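C-type lectin domain family 4, member a4 (Mus musculus, PDB 3VYK) is a dendritic cell inhibitory receptor whose extracellular C-type lectin domain, the part described here, recognises N-glycans carrying bisecting N-acetylglucosamine at a calcium-dependent site. Local coordinates at residues V40-H43 with E47-F50; S53-S58 with T108-N113. All coordinates share one frame; numbering follows the deposited sequence.

Contact 1 of 2, residues V40-H43 with E47-F50; sequences VVIH and EQDF
Ile-42 lays its CG2 methyl against the backbone and CB of Gln-48 on helix 45-53, 3.8 Å from Gln-48 N. In this C-type lectin fold, residues 40-43 form the loop that leaves strand 38-39, and they pack against the helix that follows them in the chain. The other branch of Ile-42 reaches further, its CD1 standing 3.5 Å from Gln-48 OE1. Gln-48 comes to meet it because its chain bends at chi2 (78°), which swings the amide across the isoleucine. That oxygen is not left to hydrocarbon alone, since it accepts a hydrogen bond from Trp-112 NE1. Ile-63 and Ile-51 also pack on Ile-42, so the polar amide sits beside a largely apolar core.

The polar half of the contact belongs to Glu-47. Its chain runs extended beyond CG and brings the carboxylate to the loop backbone, where OE1 accepts the His-43 N-H at 2.9 Å in a nearly straight bond (165°). The donor stands well above the carboxylate plane, 51° out of it. OE2 bonds to Ser-44 OG, giving the group a second hold, while the imidazole of His-43 leads away and its NE2 is hydrogen-bonded to Thr-79 OG1. One water completes the arrangement: it donates both to Glu-47 OE1, at 2.7 Å, and to Val-41 O, at 2.9 Å, bridging two acceptors that could not bond to each other.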
ATOM      1  N   VAL A  40      -0.823   3.517   2.961  1.00 14.60           N
ATOM      2  CA  VAL A  40       0.313   3.034   3.748  1.00 13.94           C
ATOM      3  C   VAL A  40       1.682   3.274   3.104  1.00 13.49           C
ATOM      4  O   VAL A  40       1.864   3.125   1.897  1.00 13.28           O
ATOM      5  CB  VAL A  40       0.108   1.557   4.143  1.00 14.17           C
ATOM      6  CG1 VAL A  40       0.197   0.635   2.935  1.00 14.14           C
ATOM      7  CG2 VAL A  40       1.072   1.148   5.242  1.00 15.42           C
ATOM      8  N   VAL A  41       2.633   3.667   3.940  1.00 13.63           N
ATOM      9  CA  VAL A  41       4.009   3.892   3.540  1.00 13.71           C
ATOM     10  C   VAL A  41       4.849   2.861   4.287  1.00 13.71           C
ATOM     11  O   VAL A  41       4.809   2.809   5.512  1.00 15.30           O
ATOM     12  CB  VAL A  41       4.434   5.338   3.898  1.00 13.76           C
ATOM     13  CG1 VAL A  41       5.938   5.514   3.786  1.00 13.86           C
ATOM     14  CG2 VAL A  41       3.700   6.341   3.005  1.00 14.13           C
ATOM     15  N   ILE A  42       5.578   2.026   3.549  1.00 13.17           N
ATOM     16  CA  ILE A  42       6.192   0.823   4.125  0.75 13.22           C
ATOM     17  C   ILE A  42       7.708   0.985   4.174  1.00 13.98           C
ATOM     18  O   ILE A  42       8.355   1.133   3.134  1.00 15.14           O
ATOM     19  CB  ILE A  42       5.795  -0.411   3.295  0.75 12.51           C
ATOM     20  CG1 ILE A  42       4.272  -0.562   3.276  0.75 12.32           C
ATOM     21  CG2 ILE A  42       6.436  -1.677   3.862  0.75 12.69           C
ATOM     22  CD1 ILE A  42       3.767  -1.588   2.280  0.75 12.31           C
ATOM     23  N   HIS A  43       8.274   0.953   5.383  1.00 15.01           N
ATOM     24  CA  HIS A  43       9.705   1.231   5.542  1.00 16.09           C
ATOM     25  C   HIS A  43      10.570   0.093   6.012  1.00 15.45           C
ATOM     26  O   HIS A  43      11.773   0.270   6.184  1.00 16.44           O
ATOM     27  CB  HIS A  43       9.922   2.466   6.406  1.00 18.23           C
ATOM     28  CG  HIS A  43       9.731   3.762   5.661  1.00 19.17           C
ATOM     29  ND1 HIS A  43      10.478   4.098   4.592  1.00 20.06           N
ATOM     30  CD2 HIS A  43       8.840   4.813   5.867  1.00 19.93           C
ATOM     31  CE1 HIS A  43      10.080   5.307   4.132  1.00 19.93           C
ATOM     32  NE2 HIS A  43       9.076   5.736   4.908  1.00 20.09           N
ATOM     33  N   GLU A  47       7.219  -4.120   8.808  1.00 13.16           N
ATOM     34  CA  GLU A  47       5.961  -3.481   8.418  1.00 13.40           C
ATOM     35  C   GLU A  47       5.262  -4.244   7.296  1.00 12.51           C
ATOM     36  O   GLU A  47       4.065  -4.502   7.392  1.00 12.77           O
ATOM     37  CB  GLU A  47       6.185  -2.041   7.977  1.00 14.69           C
ATOM     38  CG  GLU A  47       6.631  -1.105   9.083  1.00 17.48           C
ATOM     39  CD  GLU A  47       7.295   0.113   8.506  1.00 19.55           C
ATOM     40  OE1 GLU A  47       6.641   0.823   7.726  1.00 17.65           O
ATOM     41  OE2 GLU A  47       8.494   0.329   8.809  1.00 22.52           O
ATOM     42  N   GLN A  48       6.007  -4.586   6.239  1.00 12.07           N
ATOM     43  CA  GLN A  48       5.461  -5.384   5.134  1.00 12.28           C
ATOM     44  C   GLN A  48       4.787  -6.672   5.634  1.00 12.63           C
ATOM     45  O   GLN A  48       3.640  -6.935   5.299  1.00 12.55           O
ATOM     46  CB  GLN A  48       6.562  -5.716   4.120  1.00 12.39           C
ATOM     47  CG  GLN A  48       6.129  -6.677   3.018  1.00 12.68           C
ATOM     48  CD  GLN A  48       5.303  -6.019   1.932  1.00 12.73           C
ATOM     49  OE1 GLN A  48       5.094  -4.807   1.931  1.00 13.22           O
ATOM     50  NE2 GLN A  48       4.829  -6.837   0.994  1.00 13.90           N
ATOM     51  N   ASP A  49       5.498  -7.450   6.460  1.00 12.81           N
ATOM     52  CA  ASP A  49       4.967  -8.716   6.966  1.00 13.22           C
ATOM     53  C   ASP A  49       3.788  -8.527   7.937  1.00 12.79           C
ATOM     54  O   ASP A  49       2.855  -9.337   7.956  1.00 12.92           O
ATOM     55  CB  ASP A  49       6.074  -9.535   7.638  1.00 13.97           C
ATOM     56  CG  ASP A  49       7.063 -10.132   6.651  1.00 14.66           C
ATOM     57  OD1 ASP A  49       6.782 -10.177   5.441  1.00 15.86           O
ATOM     58  OD2 ASP A  49       8.143 -10.571   7.081  1.00 15.95           O
ATOM     59  N   PHE A  50       3.825  -7.461   8.733  1.00 12.61           N
ATOM     60  CA  PHE A  50       2.679  -7.118   9.571  1.00 13.06           C
ATOM     61  C   PHE A  50       1.455  -6.850   8.691  1.00 13.22           C
ATOM     62  O   PHE A  50       0.371  -7.370   8.945  1.00 13.28           O
ATOM     63  CB  PHE A  50       2.957  -5.914  10.483  1.00 13.34           C
ATOM     64  CG  PHE A  50       1.717  -5.413  11.181  1.00 13.59           C
ATOM     65  CD1 PHE A  50       0.965  -4.357  10.650  1.00 14.17           C
ATOM     66  CD2 PHE A  50       1.268  -6.037  12.349  1.00 14.56           C
ATOM     67  CE1 PHE A  50      -0.190  -3.927  11.284  1.00 14.75           C
ATOM     68  CE2 PHE A  50       0.126  -5.608  12.977  1.00 14.94           C
ATOM     69  CZ  PHE A  50      -0.613  -4.562  12.443  1.00 14.98           C
TER
HETATM   70  O   HOH W   1       3.944   1.043   7.616  1.00 26.13           O

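Contact 2 of 2, residues S53-S58 with T108-N113; sequences SNLNTS and TGWGWN. With CA (calcium ion), chain C; MAN (alpha-D-mannopyranose), chain B; NAG (2-acetamido-2-deoxy-beta-D-glucopyranose), chain D; SO4 (sulfate ion), chain E.
Apolar packing carries most of this contact, and nearly all of it converges on the six-membered ring of Trp-110. Leu-55 lies over one face: CD1 makes a CH-pi contact 4.3 Å from the centroid of that ring, while CB comes to 3.6 Å from Trp-110 CH2. The leucine CG is set beside the backbone N (chi1 -56°) and CD1 extends straight on from it, which carries this methyl over the indole. Ile-103 of strand 100-106 touches both side chains, and Tyr-61 and Ile-17 also border the leucine. Thr-57 crosses the tryptophan at about a right angle and sets its CG2 methyl 3.6 Å from CZ2. At the rim of the indole, near its plane, the backbone carbonyl of Asn-56 places O 3.4 Å from CH2.

In the C-type lectin fold this joins the loop between helix 45-53 and strand 61-67 to strand 109-115, whose other end leads to the calcium-dependent sugar site. There Asn-113 binds the calcium ion together with Glu-92, Asn-94, Glu-98 and Asp-114, and the mannose adds O3 and O4 to the metal's ligands.

The hydrogen bonds lie within the loop and between the strand and a sulfate. In the loop, Asn-56 OD1 takes the Ser-58 N-H at 2.9 Å, in the carbonyl plane and on a lone pair, which makes an Asx turn. Ser-58 OG donates to the same oxygen from above that plane, at 2.7 Å. On the strand, Trp-110 N donates to O2 of the sulfate, probably from the crystallisation liquor, over 2.7 Å (163°). The same sulfate oxygen lies 3.1 Å from Gly-109 CA.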
ATOM      1  N   SER A  53      -0.016 -10.025   6.865  1.00 15.65           N
ATOM      2  CA  SER A  53      -0.692 -10.932   7.798  1.00 16.44           C
ATOM      3  C   SER A  53      -2.177 -10.595   7.953  1.00 17.44           C
ATOM      4  O   SER A  53      -2.976 -11.463   8.313  1.00 19.03           O
ATOM      5  CB  SER A  53       0.009 -10.916   9.168  1.00 17.06           C
ATOM      6  OG  SER A  53      -0.424  -9.839   9.967  1.00 20.41           O
ATOM      7  N   ASN A  54      -2.521  -9.336   7.686  1.00 17.49           N
ATOM      8  CA  ASN A  54      -3.871  -8.805   7.847  1.00 18.36           C
ATOM      9  C   ASN A  54      -4.716  -8.776   6.565  1.00 18.70           C
ATOM     10  O   ASN A  54      -5.841  -8.273   6.581  1.00 20.47           O
ATOM     11  CB  ASN A  54      -3.787  -7.397   8.444  1.00 19.88           C
ATOM     12  CG  ASN A  54      -3.443  -7.412   9.918  1.00 21.60           C
ATOM     13  OD1 ASN A  54      -2.289  -7.220  10.310  1.00 22.02           O
ATOM     14  ND2 ASN A  54      -4.447  -7.650  10.746  1.00 23.29           N
ATOM     15  N   LEU A  55      -4.180  -9.312   5.471  1.00 17.67           N
ATOM     16  CA  LEU A  55      -4.820  -9.186   4.154  1.00 18.31           C
ATOM     17  C   LEU A  55      -5.461 -10.468   3.641  1.00 18.86           C
ATOM     18  O   LEU A  55      -5.036 -11.575   3.979  1.00 20.06           O
ATOM     19  CB  LEU A  55      -3.797  -8.704   3.120  1.00 17.36           C
ATOM     20  CG  LEU A  55      -3.046  -7.403   3.384  1.00 16.73           C
ATOM     21  CD1 LEU A  55      -2.105  -7.140   2.223  1.00 16.15           C
ATOM     22  CD2 LEU A  55      -3.977  -6.219   3.614  1.00 16.40           C
ATOM     23  N   ASN A  56      -6.465 -10.300   2.780  1.00 19.92           N
ATOM     24  CA  ASN A  56      -7.101 -11.416   2.098  1.00 21.59           C
ATOM     25  C   ASN A  56      -6.315 -11.760   0.838  1.00 21.48           C
ATOM     26  O   ASN A  56      -6.058 -10.880   0.004  1.00 21.80           O
ATOM     27  CB  ASN A  56      -8.543 -11.040   1.746  1.00 22.46           C
ATOM     28  CG  ASN A  56      -9.372 -12.233   1.301  1.00 24.53           C
ATOM     29  OD1 ASN A  56      -8.996 -12.967   0.390  1.00 25.73           O
ATOM     30  ND2 ASN A  56     -10.514 -12.430   1.956  1.00 27.12           N
ATOM     31  N   THR A  57      -5.938 -13.029   0.686  1.00 21.58           N
ATOM     32  CA  THR A  57      -5.121 -13.442  -0.462  0.70 21.45           C
ATOM     33  C   THR A  57      -5.827 -13.312  -1.818  1.00 21.56           C
ATOM     34  O   THR A  57      -5.171 -13.353  -2.853  1.00 22.13           O
ATOM     35  CB  THR A  57      -4.551 -14.869  -0.307  1.00 22.97           C
ATOM     36  OG1 THR A  57      -5.624 -15.817  -0.272  1.00 23.91           O
ATOM     37  CG2 THR A  57      -3.727 -14.981   0.967  1.00 22.57           C
ATOM     38  N   SER A  58      -7.149 -13.147  -1.806  1.00 21.79           N
ATOM     39  CA  SER A  58      -7.903 -12.970  -3.048  0.50 21.19           C
ATOM     40  C   SER A  58      -7.945 -11.514  -3.515  1.00 20.60           C
ATOM     41  O   SER A  58      -8.396 -11.236  -4.623  1.00 21.51           O
ATOM     42  CB  SER A  58      -9.327 -13.525  -2.917  1.00 23.49           C
ATOM     43  OG  SER A  58     -10.103 -12.739  -2.030  1.00 27.40           O
ATOM     44  N   THR A 108       4.238 -17.461  -5.296  1.00 28.63           N
ATOM     45  CA  THR A 108       5.522 -17.192  -4.652  1.00 28.76           C
ATOM     46  C   THR A 108       5.371 -16.355  -3.378  1.00 27.29           C
ATOM     47  O   THR A 108       6.365 -16.064  -2.702  1.00 29.21           O
ATOM     48  CB  THR A 108       6.476 -16.462  -5.615  1.00 29.51           C
ATOM     49  OG1 THR A 108       5.777 -15.368  -6.226  1.00 32.21           O
ATOM     50  CG2 THR A 108       6.974 -17.407  -6.700  1.00 30.00           C
ATOM     51  N   GLY A 109       4.136 -15.967  -3.063  1.00 24.85           N
ATOM     52  CA  GLY A 109       3.830 -15.211  -1.849  1.00 22.08           C
ATOM     53  C   GLY A 109       3.317 -13.798  -2.097  1.00 19.35           C
ATOM     54  O   GLY A 109       2.848 -13.479  -3.188  1.00 18.99           O
ATOM     55  N   TRP A 110       3.385 -12.967  -1.059  1.00 18.03           N
ATOM     56  CA  TRP A 110       2.991 -11.560  -1.159  1.00 15.83           C
ATOM     57  C   TRP A 110       4.052 -10.721  -1.798  1.00 15.49           C
ATOM     58  O   TRP A 110       5.241 -11.001  -1.677  1.00 16.54           O
ATOM     59  CB  TRP A 110       2.703 -11.006   0.228  1.00 15.97           C
ATOM     60  CG  TRP A 110       1.433 -11.527   0.818  1.00 16.37           C
ATOM     61  CD1 TRP A 110       1.294 -12.512   1.796  1.00 16.66           C
ATOM     62  CD2 TRP A 110       0.070 -11.097   0.510  1.00 16.39           C
ATOM     63  NE1 TRP A 110      -0.021 -12.712   2.104  1.00 17.48           N
ATOM     64  CE2 TRP A 110      -0.817 -11.902   1.368  1.00 16.93           C
ATOM     65  CE3 TRP A 110      -0.493 -10.172  -0.367  1.00 16.59           C
ATOM     66  CZ2 TRP A 110      -2.197 -11.761   1.333  1.00 17.05           C
ATOM     67  CZ3 TRP A 110      -1.886 -10.034  -0.391  1.00 16.62           C
ATOM     68  CH2 TRP A 110      -2.717 -10.815   0.441  1.00 16.86           C
ATOM     69  N   GLY A 111       3.631  -9.654  -2.473  1.00 12.99           N
ATOM     70  CA  GLY A 111       4.594  -8.733  -3.063  1.00 13.06           C
ATOM     71  C   GLY A 111       3.925  -7.525  -3.682  1.00 12.15           C
ATOM     72  O   GLY A 111       2.692  -7.397  -3.671  1.00 12.54           O
ATOM     73  N   TRP A 112       4.754  -6.644  -4.220  1.00 12.06           N
ATOM     74  CA  TRP A 112       4.275  -5.419  -4.858  1.00 11.73           C
ATOM     75  C   TRP A 112       4.215  -5.570  -6.351  1.00 11.76           C
ATOM     76  O   TRP A 112       5.094  -6.181  -6.974  1.00 11.82           O
ATOM     77  CB  TRP A 112       5.209  -4.258  -4.573  1.00 11.48           C
ATOM     78  CG  TRP A 112       5.411  -3.884  -3.129  1.00 11.48           C
ATOM     79  CD1 TRP A 112       4.731  -4.330  -1.995  1.00 11.90           C
ATOM     80  CD2 TRP A 112       6.378  -2.898  -2.645  1.00 11.39           C
ATOM     81  NE1 TRP A 112       5.243  -3.725  -0.864  1.00 11.92           N
ATOM     82  CE2 TRP A 112       6.215  -2.840  -1.192  1.00 11.53           C
ATOM     83  CE3 TRP A 112       7.337  -2.092  -3.255  1.00 11.37           C
ATOM     84  CZ2 TRP A 112       7.009  -2.006  -0.396  1.00 11.49           C
ATOM     85  CZ3 TRP A 112       8.120  -1.262  -2.445  1.00 11.14           C
ATOM     86  CH2 TRP A 112       7.943  -1.214  -1.055  1.00 11.78           C
ATOM     87  N   ASN A 113       3.181  -4.972  -6.946  1.00 11.85           N
ATOM     88  CA  ASN A 113       3.034  -4.953  -8.408  1.00 11.36           C
ATOM     89  C   ASN A 113       2.584  -3.570  -8.825  1.00 11.44           C
ATOM     90  O   ASN A 113       1.670  -3.015  -8.227  1.00 11.43           O
ATOM     91  CB  ASN A 113       2.008  -6.003  -8.847  1.00 11.92           C
ATOM     92  CG  ASN A 113       1.667  -5.918 -10.329  1.00 12.01           C
ATOM     93  OD1 ASN A 113       2.514  -5.620 -11.174  1.00 12.61           O
ATOM     94  ND2 ASN A 113       0.404  -6.221 -10.643  1.00 13.19           N
TER
HETATM   95 CA    CA C1007       2.839  -4.610 -13.281  1.00 13.53          CA
HETATM   96  C1  MAN B   2      -1.213  -8.364 -15.108  1.00 15.66           C
HETATM   97  C2  MAN B   2      -1.098  -7.068 -14.300  1.00 14.62           C
HETATM   98  C3  MAN B   2       0.300  -6.455 -14.463  1.00 14.89           C
HETATM   99  C4  MAN B   2       1.354  -7.490 -14.106  1.00 14.52           C
HETATM  100  C5  MAN B   2       1.155  -8.755 -14.969  1.00 15.34           C
HETATM  101  C6  MAN B   2       2.159  -9.856 -14.621  1.00 16.73           C
HETATM  102  O2  MAN B   2      -1.299  -7.396 -12.939  1.00 15.14           O
HETATM  103  O3  MAN B   2       0.594  -5.329 -13.630  1.00 14.28           O
HETATM  104  O4  MAN B   2       2.592  -6.794 -14.244  1.00 14.07           O
HETATM  105  O5  MAN B   2      -0.164  -9.257 -14.783  1.00 15.61           O
HETATM  106  O6  MAN B   2       2.005 -10.929 -15.545  1.00 18.68           O
HETATM  107  C1  NAG D   3      -2.656  -7.384 -12.504  1.00 15.21           C
HETATM  108  C2  NAG D   3      -2.728  -8.202 -11.206  1.00 16.32           C
HETATM  109  C3  NAG D   3      -4.127  -8.162 -10.592  1.00 17.46           C
HETATM  110  C4  NAG D   3      -4.644  -6.725 -10.516  1.00 17.41           C
HETATM  111  C5  NAG D   3      -4.479  -5.996 -11.855  1.00 16.36           C
HETATM  112  C6  NAG D   3      -4.807  -4.512 -11.760  1.00 16.13           C
HETATM  113  C7  NAG D   3      -1.029  -9.970 -11.209  1.00 17.19           C
HETATM  114  C8  NAG D   3      -0.674 -11.351 -11.663  1.00 17.73           C
HETATM  115  N2  NAG D   3      -2.250  -9.538 -11.524  1.00 17.08           N
HETATM  116  O3  NAG D   3      -4.069  -8.704  -9.285  1.00 19.66           O
HETATM  117  O4  NAG D   3      -5.997  -6.713 -10.134  1.00 18.12           O
HETATM  118  O5  NAG D   3      -3.127  -6.068 -12.270  1.00 15.34           O
HETATM  119  O6  NAG D   3      -6.185  -4.257 -11.935  1.00 17.15           O
HETATM  120  O7  NAG D   3      -0.210  -9.279 -10.587  1.00 17.24           O
HETATM  121  S   SO4 E1009       5.355 -14.186   1.981  1.00 42.77           S
HETATM  122  O1  SO4 E1009       4.987 -13.346   3.144  1.00 41.58           O
HETATM  123  O2  SO4 E1009       4.165 -14.345   1.114  1.00 41.62           O
HETATM  124  O3  SO4 E1009       5.810 -15.520   2.438  1.00 44.27           O
HETATM  125  O4  SO4 E1009       6.427 -13.526   1.201  1.00 44.85           O

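In the fold
The two contacts follow one another along the chain, their centres 12 Å apart inside one C-type lectin domain. Helix 45-53 connects them in sequence, since its middle supplies residues 47-50, while residues 53-58 run from its end into the loop that follows. A direct link crosses between them too: the hydrogen bond from Trp-112 to Gln-48, with Ile-42 packing against the same indole. Strand 109-115 thus presents one tryptophan, Trp-112, to the buried core and another, Trp-110, to the surface loop, before reaching Asn-113 at the calcium and glycan site. The helix and its flanking loops are thereby joined to the strand that carries a sugar-binding residue.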